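Local structure of capsid polyprotein (Turkey astrovirus 2, 3TS3) at residues 26-31 with 112-117; 32-37 with 187-192; 49-54 with 73-78. The protein forms the projecting spike domain of the avian astrovirus capsid polyprotein, which probably self-assembles into an icosahedral shell. One frame throughout, in Å; residues are numbered along the deposited sequence. Where two conformers were deposited one is given.

Contact 1: 26-31 with 112-117; sequences VSTTET and YTEPAI. With SO4 (sulfate ion), chain I.
Thr-28 sets its hydroxyl between Glu-114 and Ala-116, where residues 26-31 meet residues 112-117. OG1 sits between the backbone N and the carbonyl carbon (chi1 58°), which turns it to residues 112-117, and it works in both directions. It donates to Glu-114, with Thr-28 OG1 2.7 Å from Glu-114 OE1, approaching on the anti side of the carboxylate and somewhat out of its plane. It accepts from the backbone of Ala-116, whose N lies 3.1 Å from Thr-28 OG1 in a nearly straight hydrogen bond (N-H...O 163°). The two side chains of Thr-28 and Glu-114 cross at about a right angle, and Glu-114 reaches the hydroxyl by bending at chi2 (-71°). Beside them Ala-116 CB is pressed to 3.5 Å from Thr-28 CB, a tight pair.

Both partners of the hydroxyl belong to one type I beta turn, Glu-114 to Ile-117, closed by Ile-117 N and Glu-114 O. On the facing loop Ser-27 forms an ST turn, its OG accepting from Thr-29 N. The same OG donates to a sulfate, probably from the crystallisation liquor, with Ser-27 OG 2.7 Å from O3, while Thr-29 OG1 adds a weak bond to that oxygen. The Pro-115 ring packs against Thr-29 in van der Waals contact, its CG touching Thr-29 OG1 at 3.1 Å. Arg-25 serves two anions here, bonding the sulfate and forming a salt bridge with Glu-114 OE2.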
loop_
_atom_site.group_PDB
_atom_site.type_symbol
_atom_site.label_atom_id
_atom_site.label_comp_id
_atom_site.label_asym_id
_atom_site.label_seq_id
_atom_site.Cartn_x
_atom_site.Cartn_y
_atom_site.Cartn_z
ATOM N N VAL C 26 16.550 -10.600 -8.566
ATOM C CA VAL C 26 15.352 -10.743 -9.366
ATOM C C VAL C 26 15.402 -9.581 -10.346
ATOM O O VAL C 26 15.458 -8.440 -9.944
ATOM C CB VAL C 26 14.083 -10.675 -8.501
ATOM C CG1 VAL C 26 12.828 -10.677 -9.374
ATOM C CG2 VAL C 26 14.050 -11.854 -7.548
ATOM N N SER C 27 15.398 -9.873 -11.635
ATOM C CA SER C 27 15.522 -8.809 -12.621
ATOM C C SER C 27 14.331 -7.867 -12.630
ATOM O O SER C 27 13.209 -8.287 -12.424
ATOM C CB SER C 27 15.722 -9.375 -14.024
ATOM O OG SER C 27 15.750 -8.324 -14.966
ATOM N N THR C 28 14.603 -6.599 -12.910
ATOM C CA THR C 28 13.575 -5.565 -12.956
ATOM C C THR C 28 13.000 -5.348 -14.357
ATOM O O THR C 28 12.288 -4.393 -14.585
ATOM C CB THR C 28 14.057 -4.220 -12.377
ATOM O OG1 THR C 28 15.218 -3.765 -13.081
ATOM C CG2 THR C 28 14.382 -4.364 -10.902
ATOM N N THR C 29 13.324 -6.238 -15.288
ATOM C CA THR C 29 12.787 -6.129 -16.637
ATOM C C THR C 29 11.275 -6.276 -16.692
ATOM O O THR C 29 10.620 -5.569 -17.441
ATOM C CB THR C 29 13.357 -7.191 -17.570
ATOM O OG1 THR C 29 14.770 -7.053 -17.641
ATOM C CG2 THR C 29 12.781 -7.010 -18.957
ATOM N N GLU C 30 10.732 -7.216 -15.927
ATOM C CA GLU C 30 9.293 -7.447 -15.928
ATOM C C GLU C 30 8.493 -6.446 -15.120
ATOM O O GLU C 30 8.928 -5.959 -14.082
ATOM C CB GLU C 30 8.908 -8.828 -15.378
ATOM C CG GLU C 30 9.787 -10.000 -15.690
ATOM C CD GLU C 30 9.606 -11.096 -14.640
ATOM O OE1 GLU C 30 8.450 -11.349 -14.225
ATOM O OE2 GLU C 30 10.616 -11.685 -14.205
ATOM N N THR C 31 7.275 -6.227 -15.576
ATOM C CA THR C 31 6.300 -5.459 -14.855
ATOM C C THR C 31 5.968 -6.180 -13.552
ATOM O O THR C 31 5.943 -7.399 -13.492
ATOM C CB THR C 31 5.010 -5.357 -15.687
ATOM O OG1 THR C 31 5.138 -4.304 -16.647
ATOM C CG2 THR C 31 3.803 -5.108 -14.804
ATOM N N TYR C 112 22.179 1.851 -12.923
ATOM C CA TYR C 112 21.633 2.076 -14.256
ATOM C C TYR C 112 21.611 0.824 -15.115
ATOM O O TYR C 112 20.940 0.774 -16.130
ATOM C CB TYR C 112 22.325 3.253 -14.938
ATOM C CG TYR C 112 22.086 4.554 -14.199
ATOM C CD1 TYR C 112 20.840 5.152 -14.200
ATOM C CD2 TYR C 112 23.101 5.170 -13.487
ATOM C CE1 TYR C 112 20.615 6.321 -13.525
ATOM C CE2 TYR C 112 22.886 6.340 -12.813
ATOM C CZ TYR C 112 21.642 6.912 -12.831
ATOM O OH TYR C 112 21.427 8.082 -12.152
ATOM N N THR C 113 22.349 -0.187 -14.697
ATOM C CA THR C 113 22.296 -1.478 -15.364
ATOM C C THR C 113 20.943 -2.186 -15.171
ATOM O O THR C 113 20.549 -2.991 -15.993
ATOM C CB THR C 113 23.501 -2.374 -15.042
ATOM O OG1 THR C 113 23.370 -2.901 -13.726
ATOM C CG2 THR C 113 24.784 -1.574 -15.147
ATOM N N GLU C 114 20.228 -1.877 -14.091
ATOM C CA GLU C 114 18.901 -2.461 -13.906
ATOM C C GLU C 114 17.983 -1.923 -14.993
ATOM O O GLU C 114 17.929 -0.727 -15.218
ATOM C CB GLU C 114 18.318 -2.086 -12.538
ATOM C CG GLU C 114 18.869 -2.856 -11.368
ATOM C CD GLU C 114 18.424 -4.307 -11.332
ATOM O OE1 GLU C 114 17.538 -4.699 -12.117
ATOM O OE2 GLU C 114 18.969 -5.039 -10.495
ATOM N N PRO C 115 17.215 -2.800 -15.619
ATOM C CA PRO C 115 16.340 -2.393 -16.718
ATOM C C PRO C 115 15.316 -1.349 -16.279
ATOM O O PRO C 115 14.992 -0.460 -17.044
ATOM C CB PRO C 115 15.658 -3.699 -17.106
ATOM C CG PRO C 115 16.691 -4.732 -16.814
ATOM C CD PRO C 115 17.380 -4.262 -15.567
ATOM N N ALA C 116 14.834 -1.454 -15.049
ATOM C CA ALA C 116 13.845 -0.508 -14.540
ATOM C C ALA C 116 14.355 0.924 -14.451
ATOM O O ALA C 116 13.592 1.864 -14.581
ATOM C CB ALA C 116 13.284 -0.956 -13.195
ATOM N N ILE C 117 15.647 1.085 -14.199
ATOM C CA ILE C 117 16.176 2.405 -13.928
ATOM C C ILE C 117 16.755 3.074 -15.156
ATOM O O ILE C 117 17.608 2.528 -15.825
ATOM C CB ILE C 117 17.257 2.373 -12.829
ATOM C CG1 ILE C 117 16.768 1.599 -11.604
ATOM C CG2 ILE C 117 17.689 3.793 -12.471
ATOM C CD1 ILE C 117 17.850 1.386 -10.574
HETATM S S SO4 I . 18.684 -8.655 -16.837
HETATM O O1 SO4 I . 19.396 -8.573 -18.115
HETATM O O2 SO4 I . 18.811 -7.391 -16.128
HETATM O O3 SO4 I . 17.279 -8.947 -17.107
HETATM O O4 SO4 I . 19.245 -9.742 -16.036
HETATM O O HOH W 1 17.144 -6.449 -8.894
#

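Contact 2: 32-37 with 187-192; sequences GVFCLA and FWNWSY
Cys-35 lays its CB squarely over the indole of Trp-188, 3.3 Å from the centroid of the six-membered ring and almost on the ring normal. With SG anti to the backbone N (chi1 167°), the sulfur swings out over the neighbouring five-membered ring, giving a CH-pi contact to one half of the indole and a sulfur-aromatic contact to the other. The two form a non-hydrogen-bonded antiparallel pair; next to it Leu-36 and Phe-187 make the hydrogen-bonded pair, with Leu-36 N 2.8 Å from Phe-187 O and a weak return bond from Phe-187 N to Leu-36 O. These two point to the opposite sheet face.

At the start of strand 34-37 the side chain of Asn-189 joins the backbone pairing. Asn-189 N donates to Phe-34 O at 3.1 Å, and Gly-32 N to Asn-189 O. Its OD1 receives Phe-34 N at 3.1 Å and, through a bent and weak bond, Val-33 N at 2.7 Å. The amide lies nearly parallel to the Phe-34 ring, their planes 10° apart, and Asn-189 CB rests over one ring face, 3.7 Å from its centroid. Phe-34 CG stands between its backbone N and carbonyl carbon (chi1 61°), which folds the ring back over the asparagine.

Strand 187-189 also pairs with strand 142-148, and strand 34-37 with strand 87-90, making this a junction inside the large antiparallel sheet of the spike; Ile-39 of the second subunit packs on Trp-188. Since Asn-189 ND2 donates to Glu-30 O, both ends of the amide are engaged, which probably fixes its flip, so that one buried carboxamide links the loop entering strand 34-37 to strand 187-189.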
loop_
_atom_site.group_PDB
_atom_site.type_symbol
_atom_site.label_atom_id
_atom_site.label_comp_id
_atom_site.label_asym_id
_atom_site.label_seq_id
_atom_site.Cartn_x
_atom_site.Cartn_y
_atom_site.Cartn_z
ATOM N N GLY C 32 5.717 -5.407 -12.506
ATOM C CA GLY C 32 5.258 -5.944 -11.238
ATOM C C GLY C 32 6.239 -6.667 -10.342
ATOM O O GLY C 32 5.821 -7.425 -9.484
ATOM N N VAL C 33 7.531 -6.414 -10.524
ATOM C CA VAL C 33 8.537 -7.095 -9.643
ATOM C C VAL C 33 8.806 -6.293 -8.347
ATOM O O VAL C 33 9.195 -6.903 -7.364
ATOM C CB VAL C 33 9.869 -7.246 -10.418
ATOM C CG1 VAL C 33 10.927 -7.845 -9.538
ATOM C CG2 VAL C 33 9.668 -8.115 -11.663
ATOM N N PHE C 34 8.398 -5.030 -8.329
ATOM C CA PHE C 34 8.369 -4.291 -7.068
ATOM C C PHE C 34 7.185 -3.334 -6.951
ATOM O O PHE C 34 6.687 -2.810 -7.936
ATOM C CB PHE C 34 9.686 -3.603 -6.733
ATOM C CG PHE C 34 10.123 -2.585 -7.744
ATOM C CD1 PHE C 34 9.796 -1.248 -7.595
ATOM C CD2 PHE C 34 10.907 -2.955 -8.809
ATOM C CE1 PHE C 34 10.223 -0.317 -8.510
ATOM C CE2 PHE C 34 11.331 -2.021 -9.721
ATOM C CZ PHE C 34 10.991 -0.708 -9.569
ATOM N N CYS C 35 6.757 -3.120 -5.717
ATOM C CA CYS C 35 5.635 -2.270 -5.402
ATOM C C CYS C 35 6.052 -1.178 -4.427
ATOM O O CYS C 35 6.644 -1.467 -3.401
ATOM C CB CYS C 35 4.537 -3.128 -4.773
ATOM S SG CYS C 35 3.201 -2.213 -3.973
ATOM N N LEU C 36 5.707 0.064 -4.747
ATOM C CA LEU C 36 5.965 1.177 -3.850
ATOM C C LEU C 36 4.750 1.407 -2.967
ATOM O O LEU C 36 3.668 1.695 -3.452
ATOM C CB LEU C 36 6.255 2.461 -4.636
ATOM C CG LEU C 36 6.350 3.750 -3.810
ATOM C CD1 LEU C 36 7.594 3.752 -2.925
ATOM C CD2 LEU C 36 6.329 4.973 -4.720
ATOM N N ALA C 37 4.952 1.284 -1.660
ATOM C CA ALA C 37 3.919 1.564 -0.671
ATOM C C ALA C 37 4.428 2.716 0.185
ATOM O O ALA C 37 5.577 2.733 0.572
ATOM C CB ALA C 37 3.631 0.333 0.186
ATOM N N PHE C 187 1.626 1.620 -6.230
ATOM C CA PHE C 187 2.290 1.803 -7.506
ATOM C C PHE C 187 3.210 0.619 -7.719
ATOM O O PHE C 187 3.869 0.186 -6.796
ATOM C CB PHE C 187 3.071 3.120 -7.555
ATOM C CG PHE C 187 2.206 4.318 -7.803
ATOM C CD1 PHE C 187 1.492 4.896 -6.784
ATOM C CD2 PHE C 187 2.096 4.849 -9.069
ATOM C CE1 PHE C 187 0.699 5.986 -7.021
ATOM C CE2 PHE C 187 1.299 5.930 -9.304
ATOM C CZ PHE C 187 0.608 6.505 -8.287
ATOM N N TRP C 188 3.228 0.103 -8.939
ATOM C CA TRP C 188 4.054 -1.041 -9.295
ATOM C C TRP C 188 4.914 -0.707 -10.517
ATOM O O TRP C 188 4.513 0.080 -11.358
ATOM C CB TRP C 188 3.163 -2.243 -9.613
ATOM C CG TRP C 188 2.433 -2.840 -8.439
ATOM C CD1 TRP C 188 1.262 -2.404 -7.891
ATOM C CD2 TRP C 188 2.809 -4.006 -7.706
ATOM N NE1 TRP C 188 0.896 -3.220 -6.852
ATOM C CE2 TRP C 188 1.827 -4.215 -6.724
ATOM C CE3 TRP C 188 3.880 -4.895 -7.786
ATOM C CZ2 TRP C 188 1.890 -5.261 -5.827
ATOM C CZ3 TRP C 188 3.935 -5.934 -6.902
ATOM C CH2 TRP C 188 2.949 -6.108 -5.931
ATOM N N ASN C 189 6.101 -1.296 -10.614
ATOM C CA ASN C 189 6.945 -0.996 -11.765
ATOM C C ASN C 189 6.319 -1.470 -13.078
ATOM O O ASN C 189 5.677 -2.501 -13.142
ATOM C CB ASN C 189 8.376 -1.510 -11.588
ATOM C CG ASN C 189 8.508 -2.984 -11.870
ATOM O OD1 ASN C 189 8.053 -3.809 -11.106
ATOM N ND2 ASN C 189 9.158 -3.315 -12.970
ATOM N N TRP C 190 6.481 -0.662 -14.112
ATOM C CA TRP C 190 5.858 -0.912 -15.398
ATOM C C TRP C 190 6.965 -1.018 -16.438
ATOM O O TRP C 190 7.682 -0.062 -16.687
ATOM C CB TRP C 190 4.930 0.275 -15.661
ATOM C CG TRP C 190 4.191 0.350 -16.961
ATOM C CD1 TRP C 190 4.626 -0.036 -18.188
ATOM C CD2 TRP C 190 2.891 0.919 -17.155
ATOM N NE1 TRP C 190 3.668 0.228 -19.132
ATOM C CE2 TRP C 190 2.595 0.821 -18.526
ATOM C CE3 TRP C 190 1.949 1.493 -16.303
ATOM C CZ2 TRP C 190 1.397 1.272 -19.058
ATOM C CZ3 TRP C 190 0.759 1.938 -16.835
ATOM C CH2 TRP C 190 0.497 1.831 -18.199
ATOM N N SER C 191 7.082 -2.190 -17.043
ATOM C CA SER C 191 8.135 -2.466 -18.012
ATOM C C SER C 191 8.055 -1.535 -19.215
ATOM O O SER C 191 6.986 -1.235 -19.697
ATOM C CB SER C 191 8.019 -3.914 -18.488
ATOM O OG SER C 191 8.815 -4.130 -19.629
ATOM N N TYR C 192 9.212 -1.117 -19.709
ATOM C CA TYR C 192 9.272 -0.178 -20.826
ATOM C C TYR C 192 8.669 -0.747 -22.113
ATOM O O TYR C 192 8.292 -0.006 -22.995
ATOM C CB TYR C 192 10.690 0.385 -21.011
ATOM C CG TYR C 192 11.126 1.181 -19.801
ATOM C CD1 TYR C 192 10.741 2.502 -19.638
ATOM C CD2 TYR C 192 11.877 0.595 -18.799
ATOM C CE1 TYR C 192 11.103 3.215 -18.518
ATOM C CE2 TYR C 192 12.243 1.299 -17.684
ATOM C CZ TYR C 192 11.858 2.606 -17.547
ATOM O OH TYR C 192 12.227 3.304 -16.432
#

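Contact 3: 49-54 with 73-78; sequences NNQITI and AASWWN. Unlike the reference sequence in segment 49-54: Ile-54 (reference Thr).
With CG anti to the backbone N (chi1 177°), Asn-49 carries its amide over Trp-76, whose own CG lies anti to the carbonyl carbon (chi1 -62°). The two flat groups are stacked with their planes 3° apart: ND2 stands over the centre of the indole, and Asn-49 CB comes to 3.5 Å from Trp-76 CZ3. The amide is also held by its N-H, because Asn-49 ND2 donates to Ser-75 O at 3.0 Å along a fairly straight bond. That oxygen is met from above its carbonyl plane, whereas it lies close to the plane of the donating amide. Stacking and hydrogen bonding together probably fix the rotation of an exposed side chain, which also touches a crystal neighbour.

On the other side of the strand Ile-52 addresses Trp-77. Its CD1 lies over one indole face, 4.0 Å from the centroid of the five-membered ring, while Ala-74 CB covers the opposite face. NE1 divides its hydrogen between two carbonyls, both weakly: Trp-77 NE1 is 3.1 Å from Asn-50 O, at the indole edge, and equally far from Ala-74 O, which comes from out of the ring plane.

Ile-52 and Ala-74 form an antiparallel hydrogen-bonded pair, with Ile-52 N 3.0 Å from Ala-74 O and a weak bond returning from Ala-74 N to Ile-52 O. Asn-49 and Trp-76 form an antiparallel non-hydrogen-bonded pair, and the register slips by one residue in between: a beta bulge, at the place where the chain turns a corner at Ser-75.

Beyond the bulge strand 76-81 lies between strand 47-52 and strand 164-171, as Trp-76 and Asn-78 bond through their backbones to Thr-171 and Phe-169, and Leu-131 of helix 129-135 packs against both Ile-52 and Trp-77.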
loop_
_atom_site.group_PDB
_atom_site.type_symbol
_atom_site.label_atom_id
_atom_site.label_comp_id
_atom_site.label_asym_id
_atom_site.label_seq_id
_atom_site.Cartn_x
_atom_site.Cartn_y
_atom_site.Cartn_z
ATOM N N ASN C 49 -1.758 22.757 -11.362
ATOM C CA ASN C 49 -2.993 22.702 -12.128
ATOM C C ASN C 49 -2.901 23.358 -13.513
ATOM O O ASN C 49 -2.959 24.573 -13.650
ATOM C CB ASN C 49 -4.092 23.368 -11.289
ATOM C CG ASN C 49 -5.423 23.458 -11.993
ATOM O OD1 ASN C 49 -6.145 24.432 -11.815
ATOM N ND2 ASN C 49 -5.771 22.436 -12.763
ATOM N N ASN C 50 -2.707 22.526 -14.527
ATOM C CA ASN C 50 -2.841 22.921 -15.918
ATOM C C ASN C 50 -3.023 21.702 -16.819
ATOM O O ASN C 50 -2.373 20.699 -16.631
ATOM C CB ASN C 50 -1.642 23.749 -16.373
ATOM C CG ASN C 50 -1.893 24.455 -17.686
ATOM O OD1 ASN C 50 -2.952 25.017 -17.900
ATOM N ND2 ASN C 50 -0.908 24.434 -18.561
ATOM N N GLN C 51 -3.881 21.807 -17.821
ATOM C CA GLN C 51 -4.041 20.700 -18.746
ATOM C C GLN C 51 -2.803 20.533 -19.621
ATOM O O GLN C 51 -2.352 21.477 -20.255
ATOM C CB GLN C 51 -5.247 20.955 -19.645
ATOM C CG GLN C 51 -5.368 20.006 -20.815
ATOM C CD GLN C 51 -5.836 18.636 -20.410
ATOM O OE1 GLN C 51 -6.343 18.440 -19.314
ATOM N NE2 GLN C 51 -5.684 17.677 -21.311
ATOM N N ILE C 52 -2.283 19.314 -19.662
ATOM C CA ILE C 52 -1.208 18.949 -20.559
ATOM C C ILE C 52 -1.706 17.780 -21.396
ATOM O O ILE C 52 -2.113 16.763 -20.859
ATOM C CB ILE C 52 0.076 18.551 -19.794
ATOM C CG1 ILE C 52 0.503 19.669 -18.838
ATOM C CG2 ILE C 52 1.204 18.238 -20.761
ATOM C CD1 ILE C 52 1.694 19.307 -17.970
ATOM N N THR C 53 -1.712 17.951 -22.713
ATOM C CA THR C 53 -2.482 16.967 -23.583
ATOM C C THR C 53 -1.639 15.794 -24.062
ATOM O O THR C 53 -2.177 14.700 -24.179
ATOM C CB THR C 53 -2.997 17.662 -24.858
ATOM O OG1 THR C 53 -1.917 18.367 -25.483
ATOM C CG2 THR C 53 -4.140 18.622 -24.528
ATOM N N ILE C 54 -0.343 16.001 -24.243
ATOM C CA ILE C 54 0.526 14.896 -24.623
ATOM C C ILE C 54 1.747 14.893 -23.721
ATOM O O ILE C 54 2.864 15.097 -24.160
ATOM C CB ILE C 54 0.959 15.016 -26.097
ATOM C CG1 ILE C 54 -0.259 15.305 -26.972
ATOM C CG2 ILE C 54 1.653 13.743 -26.565
ATOM C CD1 ILE C 54 0.086 15.515 -28.402
ATOM N N ALA C 73 -3.217 12.286 -20.566
ATOM C CA ALA C 73 -3.510 13.711 -20.520
ATOM C C ALA C 73 -4.228 13.993 -19.211
ATOM O O ALA C 73 -5.050 13.201 -18.781
ATOM C CB ALA C 73 -4.406 14.102 -21.692
ATOM N N ALA C 74 -3.894 15.110 -18.570
ATOM C CA ALA C 74 -4.489 15.468 -17.288
ATOM C C ALA C 74 -4.358 16.954 -16.972
ATOM O O ALA C 74 -3.556 17.642 -17.572
ATOM C CB ALA C 74 -3.864 14.646 -16.174
ATOM N N SER C 75 -5.161 17.433 -16.029
ATOM C CA SER C 75 -5.083 18.818 -15.565
ATOM C C SER C 75 -4.507 18.968 -14.153
ATOM O O SER C 75 -4.216 20.068 -13.723
ATOM C CB SER C 75 -6.462 19.484 -15.622
ATOM O OG SER C 75 -6.905 19.671 -16.955
ATOM N N TRP C 76 -4.385 17.864 -13.423
ATOM C CA TRP C 76 -3.876 17.915 -12.056
ATOM C C TRP C 76 -2.615 17.061 -11.902
ATOM O O TRP C 76 -2.642 15.854 -12.047
ATOM C CB TRP C 76 -4.970 17.496 -11.071
ATOM C CG TRP C 76 -6.169 18.413 -11.105
ATOM C CD1 TRP C 76 -7.311 18.246 -11.832
ATOM C CD2 TRP C 76 -6.331 19.640 -10.387
ATOM N NE1 TRP C 76 -8.169 19.291 -11.613
ATOM C CE2 TRP C 76 -7.596 20.154 -10.720
ATOM C CE3 TRP C 76 -5.532 20.352 -9.485
ATOM C CZ2 TRP C 76 -8.074 21.344 -10.196
ATOM C CZ3 TRP C 76 -6.016 21.533 -8.964
ATOM C CH2 TRP C 76 -7.274 22.014 -9.317
ATOM N N TRP C 77 -1.517 17.737 -11.608
ATOM C CA TRP C 77 -0.202 17.134 -11.559
ATOM C C TRP C 77 0.338 17.189 -10.145
ATOM O O TRP C 77 0.220 18.189 -9.475
ATOM C CB TRP C 77 0.710 17.836 -12.567
ATOM C CG TRP C 77 0.160 17.661 -13.939
ATOM C CD1 TRP C 77 -0.649 18.521 -14.618
ATOM C CD2 TRP C 77 0.317 16.512 -14.775
ATOM N NE1 TRP C 77 -0.981 17.990 -15.841
ATOM C CE2 TRP C 77 -0.396 16.757 -15.961
ATOM C CE3 TRP C 77 1.011 15.310 -14.645
ATOM C CZ2 TRP C 77 -0.447 15.832 -16.997
ATOM C CZ3 TRP C 77 0.965 14.407 -15.670
ATOM C CH2 TRP C 77 0.248 14.671 -16.834
ATOM N N ASN C 78 0.881 16.074 -9.696
ATOM C CA ASN C 78 1.295 15.942 -8.319
ATOM C C ASN C 78 2.742 15.517 -8.170
ATOM O O ASN C 78 3.149 14.523 -8.720
ATOM C CB ASN C 78 0.376 14.927 -7.642
ATOM C CG ASN C 78 -1.086 15.284 -7.806
ATOM O OD1 ASN C 78 -1.612 16.087 -7.066
ATOM N ND2 ASN C 78 -1.737 14.692 -8.790
#

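Overall arrangement
Contacts 1 and 2 are neighbours, their centres 10 Å apart, and their segments alternate along the chain. Besides the link from Glu-30 to Asn-189, a probable hydrogen bond joins them directly: Ala-116 O lies 2.7 Å from Tyr-192 OH. The sulfate, probably from the crystallisation liquor, lies on the contact 1 side. Contact 3 is nested within the loops closed by both others. It belongs to the same antiparallel sheet as contact 2, about 8 Å away at the nearest atoms, but is some 28 Å from contact 1 between centres, across the middle of the chain. Whereas contact 2 is buried and reaches the second subunit, contacts 1 and 3 are only partly buried.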